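Local atomic coordinates of beta-N-acetylhexosaminidase (Thermotoga neapolitana, PDB entry 5BZA), a protein that probably catalyses the hydrolysis of terminal non-reducing N-acetyl-D-hexosamine residues in N-acetyl-beta-D-hexosaminides, as a member of glycosyl hydrolase family 3. Residues E346-V351 and D382-D387; D394-L399 and S422-Y427; I400-V405 and Q415-L420. All coordinates share one frame; numbering follows the deposited sequence.

Contact 1 (E346-V351 and D382-D387); sequences EVVLLV and DVIRYD. With CD (cadmium ion), chain T.
L349 and V351 face strand 382-386 with both backbone polar atoms, and four hydrogen bonds form the ladder. L349 N donates its N-H to D382 O at 3.0 Å, and L349 O receives I384 N at 2.7 Å with an N-H...O angle of 171°. V351 repeats the pattern: its N reaches I384 O at 2.8 Å, while its O accepts Y386 N at 3.0 Å from above the carbonyl plane. The strand axes run 4.7 Å apart and 21° from parallel.

Outside the ladder, L350 CD2 lies alongside I384 CB at 3.6 Å, and V348 meets the CD1 end of the same isoleucine. On the opposite sheet face, R385 bends at chi2 (-62°) and again at chi3, bringing CD and NH1 against V351; NH1 is 3.5 Å from V351 CG1. The guanidinium also forms a salt bridge with D368. Y386 turns its ring back toward L350 and V351, and its hydroxyl bonds to F403 O. E346 makes no contact with 382-387; its OE1 binds a cadmium ion at 2.2 Å.

Helix 364-377 connects the two strands and packs on the L349, V351 and R385 face. Parallel neighbours joined through a helix define a beta-alpha-beta crossover, here at the margin of the C-terminal domain's mixed sheet, where 380-386 is the outermost strand within this chain.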
ATOM      1  N   GLU B 346      -8.104  14.080  33.163  1.00 16.39           N
ATOM      2  CA  GLU B 346      -8.693  13.004  32.378  1.00 17.66           C
ATOM      3  C   GLU B 346      -9.577  13.688  31.326  1.00 19.21           C
ATOM      4  O   GLU B 346     -10.227  14.703  31.609  1.00 18.59           O
ATOM      5  CB  GLU B 346      -9.538  12.060  33.242  1.00 17.06           C
ATOM      6  CG  GLU B 346      -8.859  11.540  34.531  1.00 16.51           C
ATOM      7  CD  GLU B 346      -9.908  11.033  35.537  1.00 17.78           C
ATOM      8  OE1 GLU B 346     -10.017  11.606  36.652  1.00 12.42           O
ATOM      9  OE2 GLU B 346     -10.727  10.144  35.154  1.00 20.33           O
ATOM     10  N   VAL B 347      -9.624  13.132  30.121  1.00 18.78           N
ATOM     11  CA  VAL B 347     -10.198  13.866  29.011  1.00 16.25           C
ATOM     12  C   VAL B 347     -11.479  13.185  28.598  1.00 21.98           C
ATOM     13  O   VAL B 347     -11.570  11.965  28.576  1.00 18.30           O
ATOM     14  CB  VAL B 347      -9.213  13.988  27.781  1.00 15.46           C
ATOM     15  CG1 VAL B 347      -9.889  14.603  26.586  1.00 15.53           C
ATOM     16  CG2 VAL B 347      -7.993  14.842  28.139  1.00 16.51           C
ATOM     17  N   VAL B 348     -12.475  14.006  28.271  1.00 18.86           N
ATOM     18  CA  VAL B 348     -13.701  13.514  27.719  1.00 21.87           C
ATOM     19  C   VAL B 348     -13.614  13.837  26.231  1.00 18.63           C
ATOM     20  O   VAL B 348     -13.340  14.997  25.863  1.00 19.23           O
ATOM     21  CB  VAL B 348     -14.923  14.187  28.383  1.00 19.84           C
ATOM     22  CG1 VAL B 348     -16.181  13.802  27.642  1.00 20.29           C
ATOM     23  CG2 VAL B 348     -15.037  13.726  29.820  1.00 20.77           C
ATOM     24  N   LEU B 349     -13.911  12.861  25.378  1.00 17.63           N
ATOM     25  CA  LEU B 349     -13.717  13.050  23.944  1.00 16.41           C
ATOM     26  C   LEU B 349     -15.051  13.117  23.242  1.00 20.16           C
ATOM     27  O   LEU B 349     -15.861  12.173  23.307  1.00 20.14           O
ATOM     28  CB  LEU B 349     -12.919  11.903  23.324  1.00 17.36           C
ATOM     29  CG  LEU B 349     -11.458  11.636  23.717  1.00 18.59           C
ATOM     30  CD1 LEU B 349     -10.928  10.430  22.944  1.00 13.68           C
ATOM     31  CD2 LEU B 349     -10.577  12.873  23.485  1.00 17.01           C
ATOM     32  N   LEU B 350     -15.249  14.205  22.508  1.00 17.25           N
ATOM     33  CA  LEU B 350     -16.465  14.367  21.747  1.00 18.17           C
ATOM     34  C   LEU B 350     -16.061  14.183  20.315  1.00 18.37           C
ATOM     35  O   LEU B 350     -15.284  14.982  19.767  1.00 17.77           O
ATOM     36  CB  LEU B 350     -17.099  15.753  21.968  1.00 19.94           C
ATOM     37  CG  LEU B 350     -17.670  16.017  23.361  1.00 23.50           C
ATOM     38  CD1 LEU B 350     -18.291  17.421  23.506  1.00 18.88           C
ATOM     39  CD2 LEU B 350     -18.705  14.948  23.658  1.00 30.66           C
ATOM     40  N   VAL B 351     -16.570  13.125  19.704  1.00 15.25           N
ATOM     41  CA  VAL B 351     -16.076  12.751  18.392  1.00 20.13           C
ATOM     42  C   VAL B 351     -17.237  12.604  17.434  1.00 20.08           C
ATOM     43  O   VAL B 351     -18.195  11.919  17.772  1.00 22.85           O
ATOM     44  CB  VAL B 351     -15.267  11.412  18.450  1.00 18.99           C
ATOM     45  CG1 VAL B 351     -14.897  10.952  17.048  1.00 16.17           C
ATOM     46  CG2 VAL B 351     -14.017  11.570  19.348  1.00 17.99           C
ATOM     47  N   ASP B 382     -13.912   9.341  29.011  1.00 25.98           N
ATOM     48  CA  ASP B 382     -15.037   8.836  28.223  1.00 27.72           C
ATOM     49  C   ASP B 382     -14.939   9.190  26.756  1.00 23.24           C
ATOM     50  O   ASP B 382     -14.216  10.102  26.382  1.00 22.68           O
ATOM     51  CB  ASP B 382     -16.350   9.394  28.795  1.00 29.49           C
ATOM     52  CG  ASP B 382     -17.562   8.534  28.445  1.00 37.20           C
ATOM     53  OD1 ASP B 382     -17.529   7.814  27.408  1.00 35.22           O
ATOM     54  OD2 ASP B 382     -18.548   8.567  29.223  1.00 42.93           O
ATOM     55  N   VAL B 383     -15.667   8.453  25.923  1.00 25.19           N
ATOM     56  CA  VAL B 383     -15.713   8.759  24.498  1.00 23.73           C
ATOM     57  C   VAL B 383     -17.175   8.865  24.095  1.00 21.94           C
ATOM     58  O   VAL B 383     -17.921   7.880  24.180  1.00 24.43           O
ATOM     59  CB  VAL B 383     -15.022   7.684  23.638  1.00 20.21           C
ATOM     60  CG1 VAL B 383     -15.222   7.995  22.170  1.00 17.46           C
ATOM     61  CG2 VAL B 383     -13.555   7.621  23.958  1.00 20.69           C
ATOM     62  N   ILE B 384     -17.565  10.062  23.655  1.00 19.78           N
ATOM     63  CA  ILE B 384     -18.944  10.365  23.251  1.00 21.01           C
ATOM     64  C   ILE B 384     -18.980  10.716  21.792  1.00 21.64           C
ATOM     65  O   ILE B 384     -18.262  11.605  21.318  1.00 21.96           O
ATOM     66  CB  ILE B 384     -19.566  11.523  24.074  1.00 21.29           C
ATOM     67  CG1 ILE B 384     -19.580  11.194  25.574  1.00 21.19           C
ATOM     68  CG2 ILE B 384     -21.011  11.856  23.589  1.00 19.76           C
ATOM     69  CD1 ILE B 384     -19.840  12.418  26.425  1.00 24.44           C
ATOM     70  N   ARG B 385     -19.861  10.039  21.084  1.00 24.95           N
ATOM     71  CA  ARG B 385     -19.975  10.223  19.652  1.00 25.48           C
ATOM     72  C   ARG B 385     -21.188  11.140  19.392  1.00 25.82           C
ATOM     73  O   ARG B 385     -22.307  10.787  19.745  1.00 26.77           O
ATOM     74  CB  ARG B 385     -20.134   8.865  18.985  1.00 28.60           C
ATOM     75  CG  ARG B 385     -18.858   7.981  19.024  1.00 23.06           C
ATOM     76  CD  ARG B 385     -17.661   8.585  18.296  1.00 24.63           C
ATOM     77  NE  ARG B 385     -17.005   7.481  17.607  1.00 25.94           N
ATOM     78  CZ  ARG B 385     -16.693   7.465  16.321  1.00 27.82           C
ATOM     79  NH1 ARG B 385     -16.944   8.501  15.541  1.00 29.01           N
ATOM     80  NH2 ARG B 385     -16.125   6.392  15.815  1.00 28.40           N
ATOM     81  N   TYR B 386     -20.974  12.350  18.888  1.00 24.94           N
ATOM     82  CA  TYR B 386     -22.106  13.256  18.690  1.00 23.78           C
ATOM     83  C   TYR B 386     -22.519  13.344  17.232  1.00 29.93           C
ATOM     84  O   TYR B 386     -21.782  12.952  16.327  1.00 30.85           O
ATOM     85  CB  TYR B 386     -21.790  14.651  19.217  1.00 28.76           C
ATOM     86  CG  TYR B 386     -20.786  15.427  18.405  1.00 28.30           C
ATOM     87  CD1 TYR B 386     -19.405  15.194  18.517  1.00 27.27           C
ATOM     88  CD2 TYR B 386     -21.213  16.419  17.531  1.00 30.73           C
ATOM     89  CE1 TYR B 386     -18.495  15.945  17.765  1.00 22.56           C
ATOM     90  CE2 TYR B 386     -20.318  17.161  16.783  1.00 27.07           C
ATOM     91  CZ  TYR B 386     -18.976  16.934  16.894  1.00 24.96           C
ATOM     92  OH  TYR B 386     -18.140  17.707  16.121  1.00 19.41           O
ATOM     93  N   ASP B 387     -23.701  13.896  17.002  1.00 33.87           N
ATOM     94  CA  ASP B 387     -24.242  14.045  15.651  1.00 37.34           C
ATOM     95  C   ASP B 387     -23.785  15.396  15.109  1.00 37.88           C
ATOM     96  O   ASP B 387     -23.930  16.417  15.785  1.00 36.92           O
ATOM     97  CB  ASP B 387     -25.770  13.933  15.728  1.00 38.98           C
ATOM     98  CG  ASP B 387     -26.467  14.103  14.398  1.00 43.60           C
ATOM     99  OD1 ASP B 387     -25.849  14.512  13.378  1.00 43.01           O
ATOM    100  OD2 ASP B 387     -27.689  13.846  14.406  1.00 47.67           O
TER
HETATM  101 CD    CD T 508      -8.706  13.180  37.484  1.00 26.81          CD
HETATM  102  O   HOH W   1      -7.125  14.933  38.114  1.00 12.84           O

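Contact 2 (D394-L399 and S422-Y427). With CD (cadmium ion), chain T.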
ATOM      1  N   ASP B 394     -24.912  18.629  26.080  1.00 42.47           N
ATOM      2  CA  ASP B 394     -24.043  19.301  27.039  1.00 41.35           C
ATOM      3  C   ASP B 394     -23.299  18.218  27.820  1.00 41.02           C
ATOM      4  O   ASP B 394     -23.796  17.092  27.976  1.00 40.64           O
ATOM      5  CB  ASP B 394     -24.786  20.243  27.989  1.00 43.59           C
ATOM      6  CG  ASP B 394     -23.818  21.195  28.714  1.00 50.01           C
ATOM      7  OD1 ASP B 394     -23.372  22.179  28.066  1.00 47.30           O
ATOM      8  OD2 ASP B 394     -23.466  20.943  29.894  1.00 50.07           O
ATOM      9  N   VAL B 395     -22.081  18.522  28.248  1.00 36.23           N
ATOM     10  CA  VAL B 395     -21.362  17.584  29.097  1.00 35.27           C
ATOM     11  C   VAL B 395     -20.277  18.331  29.856  1.00 35.83           C
ATOM     12  O   VAL B 395     -20.020  19.502  29.597  1.00 37.22           O
ATOM     13  CB  VAL B 395     -20.762  16.421  28.270  1.00 36.86           C
ATOM     14  CG1 VAL B 395     -19.554  16.893  27.469  1.00 33.04           C
ATOM     15  CG2 VAL B 395     -20.408  15.217  29.182  1.00 43.11           C
ATOM     16  N   ASP B 396     -19.671  17.671  30.832  1.00 32.35           N
ATOM     17  CA  ASP B 396     -18.645  18.326  31.601  1.00 28.53           C
ATOM     18  C   ASP B 396     -17.640  17.231  31.917  1.00 31.01           C
ATOM     19  O   ASP B 396     -17.902  16.049  31.699  1.00 30.44           O
ATOM     20  CB  ASP B 396     -19.178  18.961  32.879  1.00 31.90           C
ATOM     21  CG  ASP B 396     -18.232  20.007  33.435  1.00 35.96           C
ATOM     22  OD1 ASP B 396     -17.206  20.293  32.768  1.00 36.79           O
ATOM     23  OD2 ASP B 396     -18.476  20.502  34.562  1.00 38.61           O
ATOM     24  N   GLY B 397     -16.466  17.646  32.363  1.00 28.15           N
ATOM     25  CA  GLY B 397     -15.373  16.748  32.645  1.00 22.79           C
ATOM     26  C   GLY B 397     -14.248  17.662  33.058  1.00 25.19           C
ATOM     27  O   GLY B 397     -14.391  18.899  33.088  1.00 22.41           O
ATOM     28  N   GLU B 398     -13.120  17.072  33.401  1.00 22.03           N
ATOM     29  CA  GLU B 398     -11.995  17.873  33.844  1.00 24.04           C
ATOM     30  C   GLU B 398     -11.360  18.550  32.641  1.00 21.81           C
ATOM     31  O   GLU B 398     -10.759  19.630  32.746  1.00 22.48           O
ATOM     32  CB  GLU B 398     -10.994  16.989  34.559  1.00 21.40           C
ATOM     33  CG  GLU B 398     -11.675  16.080  35.518  1.00 21.36           C
ATOM     34  CD  GLU B 398     -10.707  15.059  36.075  1.00 25.63           C
ATOM     35  OE1 GLU B 398      -9.507  15.116  35.718  1.00 27.13           O
ATOM     36  OE2 GLU B 398     -11.157  14.204  36.849  1.00 24.59           O
ATOM     37  N   LEU B 399     -11.481  17.887  31.492  1.00 18.24           N
ATOM     38  CA  LEU B 399     -10.966  18.413  30.234  1.00 15.30           C
ATOM     39  C   LEU B 399     -11.794  17.832  29.149  1.00 17.44           C
ATOM     40  O   LEU B 399     -12.080  16.635  29.157  1.00 14.99           O
ATOM     41  CB  LEU B 399      -9.492  18.075  30.031  1.00 17.86           C
ATOM     42  CG  LEU B 399      -8.669  18.750  28.916  1.00 19.07           C
ATOM     43  CD1 LEU B 399      -8.724  20.282  28.978  1.00 17.66           C
ATOM     44  CD2 LEU B 399      -7.204  18.282  29.028  1.00 21.66           C
ATOM     45  N   SER B 422     -16.077  26.828  28.605  1.00 19.16           N
ATOM     46  CA  SER B 422     -14.934  27.459  27.973  1.00 23.55           C
ATOM     47  C   SER B 422     -13.622  27.283  28.740  1.00 20.54           C
ATOM     48  O   SER B 422     -12.534  27.338  28.171  1.00 21.84           O
ATOM     49  CB  SER B 422     -15.233  28.960  27.811  1.00 24.13           C
ATOM     50  OG  SER B 422     -14.032  29.709  27.694  1.00 27.17           O
ATOM     51  N   ASP B 423     -13.716  27.065  30.033  1.00 22.58           N
ATOM     52  CA  ASP B 423     -12.515  26.997  30.843  1.00 27.11           C
ATOM     53  C   ASP B 423     -11.738  25.663  30.658  1.00 26.64           C
ATOM     54  O   ASP B 423     -10.538  25.554  30.939  1.00 20.60           O
ATOM     55  CB  ASP B 423     -12.893  27.204  32.296  1.00 25.92           C
ATOM     56  CG  ASP B 423     -11.934  28.124  33.002  1.00 40.98           C
ATOM     57  OD1 ASP B 423     -11.484  29.097  32.356  1.00 45.75           O
ATOM     58  OD2 ASP B 423     -11.619  27.878  34.191  1.00 50.14           O
ATOM     59  N   ARG B 424     -12.419  24.645  30.158  1.00 24.16           N
ATOM     60  CA  ARG B 424     -11.799  23.340  30.170  1.00 21.17           C
ATOM     61  C   ARG B 424     -12.194  22.561  28.906  1.00 21.99           C
ATOM     62  O   ARG B 424     -12.215  21.310  28.884  1.00 23.91           O
ATOM     63  CB  ARG B 424     -12.174  22.619  31.462  1.00 20.38           C
ATOM     64  CG  ARG B 424     -13.654  22.617  31.770  1.00 26.66           C
ATOM     65  CD  ARG B 424     -13.952  22.101  33.174  1.00 29.11           C
ATOM     66  NE  ARG B 424     -15.392  22.094  33.423  1.00 31.55           N
ATOM     67  CZ  ARG B 424     -16.084  23.128  33.891  1.00 32.33           C
ATOM     68  NH1 ARG B 424     -15.452  24.256  34.199  1.00 30.95           N
ATOM     69  NH2 ARG B 424     -17.400  23.017  34.057  1.00 35.04           N
ATOM     70  N   THR B 425     -12.474  23.307  27.836  1.00 19.22           N
ATOM     71  CA  THR B 425     -12.795  22.666  26.566  1.00 17.76           C
ATOM     72  C   THR B 425     -11.770  23.125  25.554  1.00 20.78           C
ATOM     73  O   THR B 425     -11.396  24.293  25.522  1.00 21.54           O
ATOM     74  CB  THR B 425     -14.197  22.985  26.059  1.00 18.79           C
ATOM     75  OG1 THR B 425     -15.151  22.498  26.998  1.00 19.13           O
ATOM     76  CG2 THR B 425     -14.444  22.315  24.702  1.00 15.79           C
ATOM     77  N   ILE B 426     -11.263  22.174  24.772  1.00 23.38           N
ATOM     78  CA  ILE B 426     -10.366  22.488  23.670  1.00 20.35           C
ATOM     79  C   ILE B 426     -11.079  22.094  22.405  1.00 19.97           C
ATOM     80  O   ILE B 426     -11.581  20.958  22.286  1.00 15.86           O
ATOM     81  CB  ILE B 426      -9.020  21.762  23.793  1.00 17.60           C
ATOM     82  CG1 ILE B 426      -8.397  22.067  25.158  1.00 18.28           C
ATOM     83  CG2 ILE B 426      -8.065  22.222  22.701  1.00 19.53           C
ATOM     84  CD1 ILE B 426      -7.000  21.511  25.332  1.00 18.54           C
ATOM     85  N   TYR B 427     -11.140  23.055  21.477  1.00 18.25           N
ATOM     86  CA  TYR B 427     -11.814  22.861  20.211  1.00 15.61           C
ATOM     87  C   TYR B 427     -10.798  22.459  19.168  1.00 18.29           C
ATOM     88  O   TYR B 427      -9.843  23.204  18.880  1.00 17.67           O
ATOM     89  CB  TYR B 427     -12.561  24.133  19.770  1.00 18.77           C
ATOM     90  CG  TYR B 427     -13.708  24.430  20.687  1.00 18.07           C
ATOM     91  CD1 TYR B 427     -14.929  23.790  20.506  1.00 19.27           C
ATOM     92  CD2 TYR B 427     -13.569  25.320  21.753  1.00 19.54           C
ATOM     93  CE1 TYR B 427     -15.973  24.006  21.353  1.00 19.21           C
ATOM     94  CE2 TYR B 427     -14.638  25.564  22.624  1.00 18.00           C
ATOM     95  CZ  TYR B 427     -15.829  24.902  22.412  1.00 20.57           C
ATOM     96  OH  TYR B 427     -16.904  25.125  23.244  1.00 19.46           O
TER
HETATM   97 CD    CD T 508      -8.706  13.180  37.484  1.00 26.81          CD
HETATM   98  O   HOH W   1      -7.125  14.933  38.114  1.00 12.84           O
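D396 and R424 cross at about a right angle, and the arginine presents its NE side rather than its end to the carboxylate. R424 NE donates to D396 OD1 at 2.6 Å, meeting the syn lone pair of that oxygen, which lies almost in the guanidinium plane. The second bond, from R424 NH2 to D396 OD2 at 2.8 Å, is less regular: the planes of the two groups are 43° apart, and NH2 lies 35° out of the carboxylate plane. The result is a twisted, two-point salt bridge. D396 OD1 is gripped again by a weak bond from G397 N, which ties the carboxylate to its own backbone.

R424 reaches this position with CG set between its backbone N and carbonyl carbon (chi1 50°) and the chain extended from there to NE. The aliphatic part thus passes along the backbone of 397-398, with CD 3.2 Å from G397 O and CB 3.5 Å from E398 O. Deeper in, L399 CA lies 3.4 Å from R424 O in a CA-H...O contact. The CD1 atoms of L399 and I426 meet at 4.2 Å.

E398 heads the other way, toward a cadmium ion. Both its oxygens, OE1 and OE2, lie 2.7 Å from the metal, a bidentate grip completed by E346 and a water.

Backbone bonds from R424 and I426 to I400 carry the pairing onward. The contact joins the N-terminal ends of the neighbouring parallel strands 399-404 and 425-429, which helix 411-418 links in a beta-alpha-beta unit, with the cadmium site nearby.

Contact 3 (I400-V405 and Q415-L420); sequences IFDFVV and QAHLSL
The imidazole of H417 and the carboxylate of D402 are nearly coplanar, their planes only 9° apart, and they meet edge to edge. H417 ND1 donates to D402 OD2; the modelled separation of 2.3 Å is shorter than such a bond should be, so its exact length is doubtful. V404 CG1 lies over one ring face, 4.3 Å from the centroid and 14° off the normal, which fits a CH-pi contact. At the far edge, in the ring plane, H417 NE2 is 2.6 Å from the O of a water, and that water donates to V405 O at 3.0 Å. The ring of Y386 also meets the imidazole, nearly perpendicular to it.

D402 extends toward the helix because its CG is trans to the backbone N (chi1 175°). L420 CD1 packs against this side chain, 3.7 Å from OD2 and 3.9 Å from CB.

Strand 399-404 and helix 411-418 belong to one beta-alpha-beta unit, and this polar pair joins them in a buried setting. Both ring nitrogens have partners, the carboxylate and the bridging water, which should restrict rotation about chi2. The carboxylate would be expected to polarise the imidazole.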
ATOM      1  N   ILE B 400     -12.230  18.701  28.230  1.00 20.06           N
ATOM      2  CA  ILE B 400     -13.082  18.246  27.157  1.00 16.34           C
ATOM      3  C   ILE B 400     -12.428  18.571  25.830  1.00 17.58           C
ATOM      4  O   ILE B 400     -11.980  19.701  25.619  1.00 15.18           O
ATOM      5  CB  ILE B 400     -14.473  18.874  27.230  1.00 15.49           C
ATOM      6  CG1 ILE B 400     -15.075  18.647  28.617  1.00 18.39           C
ATOM      7  CG2 ILE B 400     -15.370  18.223  26.189  1.00 19.82           C
ATOM      8  CD1 ILE B 400     -16.463  19.288  28.840  1.00 23.29           C
ATOM      9  N   PHE B 401     -12.359  17.566  24.952  1.00 14.58           N
ATOM     10  CA  PHE B 401     -11.840  17.765  23.605  1.00 15.72           C
ATOM     11  C   PHE B 401     -13.013  17.691  22.668  1.00 19.81           C
ATOM     12  O   PHE B 401     -13.555  16.595  22.455  1.00 19.75           O
ATOM     13  CB  PHE B 401     -10.814  16.697  23.183  1.00 16.77           C
ATOM     14  CG  PHE B 401      -9.472  16.791  23.874  1.00 16.88           C
ATOM     15  CD1 PHE B 401      -9.178  17.829  24.737  1.00 15.39           C
ATOM     16  CD2 PHE B 401      -8.468  15.874  23.572  1.00 15.72           C
ATOM     17  CE1 PHE B 401      -7.939  17.915  25.360  1.00 17.73           C
ATOM     18  CE2 PHE B 401      -7.196  15.957  24.176  1.00 16.73           C
ATOM     19  CZ  PHE B 401      -6.932  16.979  25.073  1.00 17.57           C
ATOM     20  N   ASP B 402     -13.400  18.826  22.078  1.00 18.57           N
ATOM     21  CA  ASP B 402     -14.486  18.805  21.104  1.00 18.62           C
ATOM     22  C   ASP B 402     -13.855  18.755  19.705  1.00 17.58           C
ATOM     23  O   ASP B 402     -13.147  19.675  19.266  1.00 16.77           O
ATOM     24  CB  ASP B 402     -15.420  20.021  21.298  1.00 20.14           C
ATOM     25  CG  ASP B 402     -16.525  20.135  20.226  1.00 24.52           C
ATOM     26  OD1 ASP B 402     -16.818  19.138  19.509  1.00 22.95           O
ATOM     27  OD2 ASP B 402     -17.168  21.233  20.161  1.00 23.60           O
ATOM     28  N   PHE B 403     -14.098  17.651  19.012  1.00 20.56           N
ATOM     29  CA  PHE B 403     -13.560  17.501  17.667  1.00 19.40           C
ATOM     30  C   PHE B 403     -14.604  17.999  16.695  1.00 19.75           C
ATOM     31  O   PHE B 403     -15.550  17.297  16.295  1.00 18.96           O
ATOM     32  CB  PHE B 403     -13.148  16.054  17.395  1.00 20.60           C
ATOM     33  CG  PHE B 403     -11.921  15.647  18.155  1.00 19.04           C
ATOM     34  CD1 PHE B 403     -10.656  15.945  17.661  1.00 18.93           C
ATOM     35  CD2 PHE B 403     -12.025  15.074  19.406  1.00 19.37           C
ATOM     36  CE1 PHE B 403      -9.520  15.612  18.373  1.00 18.56           C
ATOM     37  CE2 PHE B 403     -10.884  14.744  20.125  1.00 20.62           C
ATOM     38  CZ  PHE B 403      -9.636  15.015  19.604  1.00 15.42           C
ATOM     39  N   VAL B 404     -14.425  19.259  16.346  1.00 20.45           N
ATOM     40  CA  VAL B 404     -15.465  20.036  15.686  1.00 20.52           C
ATOM     41  C   VAL B 404     -15.513  19.805  14.173  1.00 25.80           C
ATOM     42  O   VAL B 404     -14.520  19.978  13.464  1.00 26.24           O
ATOM     43  CB  VAL B 404     -15.260  21.506  15.943  1.00 21.65           C
ATOM     44  CG1 VAL B 404     -16.381  22.298  15.290  1.00 25.44           C
ATOM     45  CG2 VAL B 404     -15.152  21.776  17.462  1.00 20.02           C
ATOM     46  N   VAL B 405     -16.702  19.449  13.701  1.00 24.79           N
ATOM     47  CA  VAL B 405     -17.038  19.331  12.284  1.00 25.52           C
ATOM     48  C   VAL B 405     -18.328  20.167  12.036  1.00 34.96           C
ATOM     49  O   VAL B 405     -19.242  20.163  12.884  1.00 33.89           O
ATOM     50  CB  VAL B 405     -17.221  17.862  11.896  1.00 28.23           C
ATOM     51  CG1 VAL B 405     -17.858  17.715  10.529  1.00 28.90           C
ATOM     52  CG2 VAL B 405     -15.869  17.132  11.957  1.00 26.20           C
ATOM     53  N   GLN B 415     -24.338  26.577  18.858  1.00 33.69           N
ATOM     54  CA  GLN B 415     -24.543  26.875  20.249  1.00 32.82           C
ATOM     55  C   GLN B 415     -24.446  25.575  21.032  1.00 30.66           C
ATOM     56  O   GLN B 415     -24.093  25.585  22.218  1.00 28.41           O
ATOM     57  CB  GLN B 415     -25.905  27.552  20.460  1.00 32.72           C
ATOM     58  CG  GLN B 415     -25.988  28.950  19.850  1.00 33.19           C
ATOM     59  CD  GLN B 415     -24.997  29.933  20.437  1.00 35.65           C
ATOM     60  OE1 GLN B 415     -24.659  29.873  21.628  1.00 34.43           O
ATOM     61  NE2 GLN B 415     -24.519  30.854  19.596  1.00 33.88           N
ATOM     62  N   ALA B 416     -24.644  24.443  20.362  1.00 27.65           N
ATOM     63  CA  ALA B 416     -24.356  23.170  21.034  1.00 30.68           C
ATOM     64  C   ALA B 416     -22.862  23.143  21.380  1.00 30.11           C
ATOM     65  O   ALA B 416     -22.485  22.940  22.544  1.00 26.77           O
ATOM     66  CB  ALA B 416     -24.737  21.984  20.160  1.00 30.26           C
ATOM     67  N   HIS B 417     -22.031  23.483  20.397  1.00 29.91           N
ATOM     68  CA  HIS B 417     -20.587  23.556  20.624  1.00 24.89           C
ATOM     69  C   HIS B 417     -20.155  24.639  21.617  1.00 24.79           C
ATOM     70  O   HIS B 417     -19.269  24.394  22.447  1.00 20.58           O
ATOM     71  CB  HIS B 417     -19.857  23.765  19.301  1.00 23.91           C
ATOM     72  CG  HIS B 417     -19.825  22.544  18.442  1.00 28.80           C
ATOM     73  ND1 HIS B 417     -18.998  21.467  18.709  1.00 27.19           N
ATOM     74  CD2 HIS B 417     -20.510  22.222  17.320  1.00 30.55           C
ATOM     75  CE1 HIS B 417     -19.181  20.538  17.788  1.00 28.30           C
ATOM     76  NE2 HIS B 417     -20.092  20.971  16.931  1.00 31.21           N
ATOM     77  N   LEU B 418     -20.787  25.810  21.566  1.00 28.31           N
ATOM     78  CA  LEU B 418     -20.375  26.936  22.420  1.00 26.03           C
ATOM     79  C   LEU B 418     -20.848  26.813  23.878  1.00 25.22           C
ATOM     80  O   LEU B 418     -20.281  27.451  24.780  1.00 22.08           O
ATOM     81  CB  LEU B 418     -20.885  28.254  21.838  1.00 27.30           C
ATOM     82  CG  LEU B 418     -20.145  28.681  20.574  1.00 22.93           C
ATOM     83  CD1 LEU B 418     -20.900  29.820  19.930  1.00 27.30           C
ATOM     84  CD2 LEU B 418     -18.705  29.071  20.888  1.00 26.45           C
ATOM     85  N   SER B 419     -21.879  25.996  24.102  1.00 26.53           N
ATOM     86  CA  SER B 419     -22.367  25.701  25.458  1.00 27.07           C
ATOM     87  C   SER B 419     -21.329  25.017  26.345  1.00 28.24           C
ATOM     88  O   SER B 419     -21.426  25.083  27.578  1.00 29.88           O
ATOM     89  CB  SER B 419     -23.606  24.796  25.417  1.00 33.45           C
ATOM     90  OG  SER B 419     -24.545  25.206  24.441  1.00 35.63           O
ATOM     91  N   LEU B 420     -20.364  24.322  25.737  1.00 27.73           N
ATOM     92  CA  LEU B 420     -19.367  23.599  26.521  1.00 24.93           C
ATOM     93  C   LEU B 420     -18.543  24.587  27.378  1.00 23.29           C
ATOM     94  O   LEU B 420     -18.332  25.748  27.003  1.00 23.35           O
ATOM     95  CB  LEU B 420     -18.457  22.767  25.598  1.00 23.00           C
ATOM     96  CG  LEU B 420     -19.200  21.725  24.745  1.00 21.90           C
ATOM     97  CD1 LEU B 420     -18.277  21.075  23.719  1.00 18.11           C
ATOM     98  CD2 LEU B 420     -19.945  20.686  25.592  1.00 23.01           C
TER
HETATM   99  O   HOH W   2     -21.276  19.780  14.991  1.00 33.93           O

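From the N-terminal side, contact 1 comes first: D382-D387 returns beside E346-V351 and closes a loop that holds helix 364-377. It is complete before contact 2 opens at D394-L399. Contact 3 (I400-V405 with Q415-L420) then forms and finishes before S422-Y427 arrives to close contact 2, so contact 3 lies wholly within the span of contact 2. No contacts cross. All three share one sheet of the C-terminal domain: strand 399-404 lies between 347-352 and 425-429. Probable hydrogen bonds run from V348 N to L399 O (2.8 Å), between contacts 1 and 2, and between Y427 OH and H417 O (2.6 Å), linking contacts 2 and 3. The shared cadmium ion also ties contact 1 to contact 2.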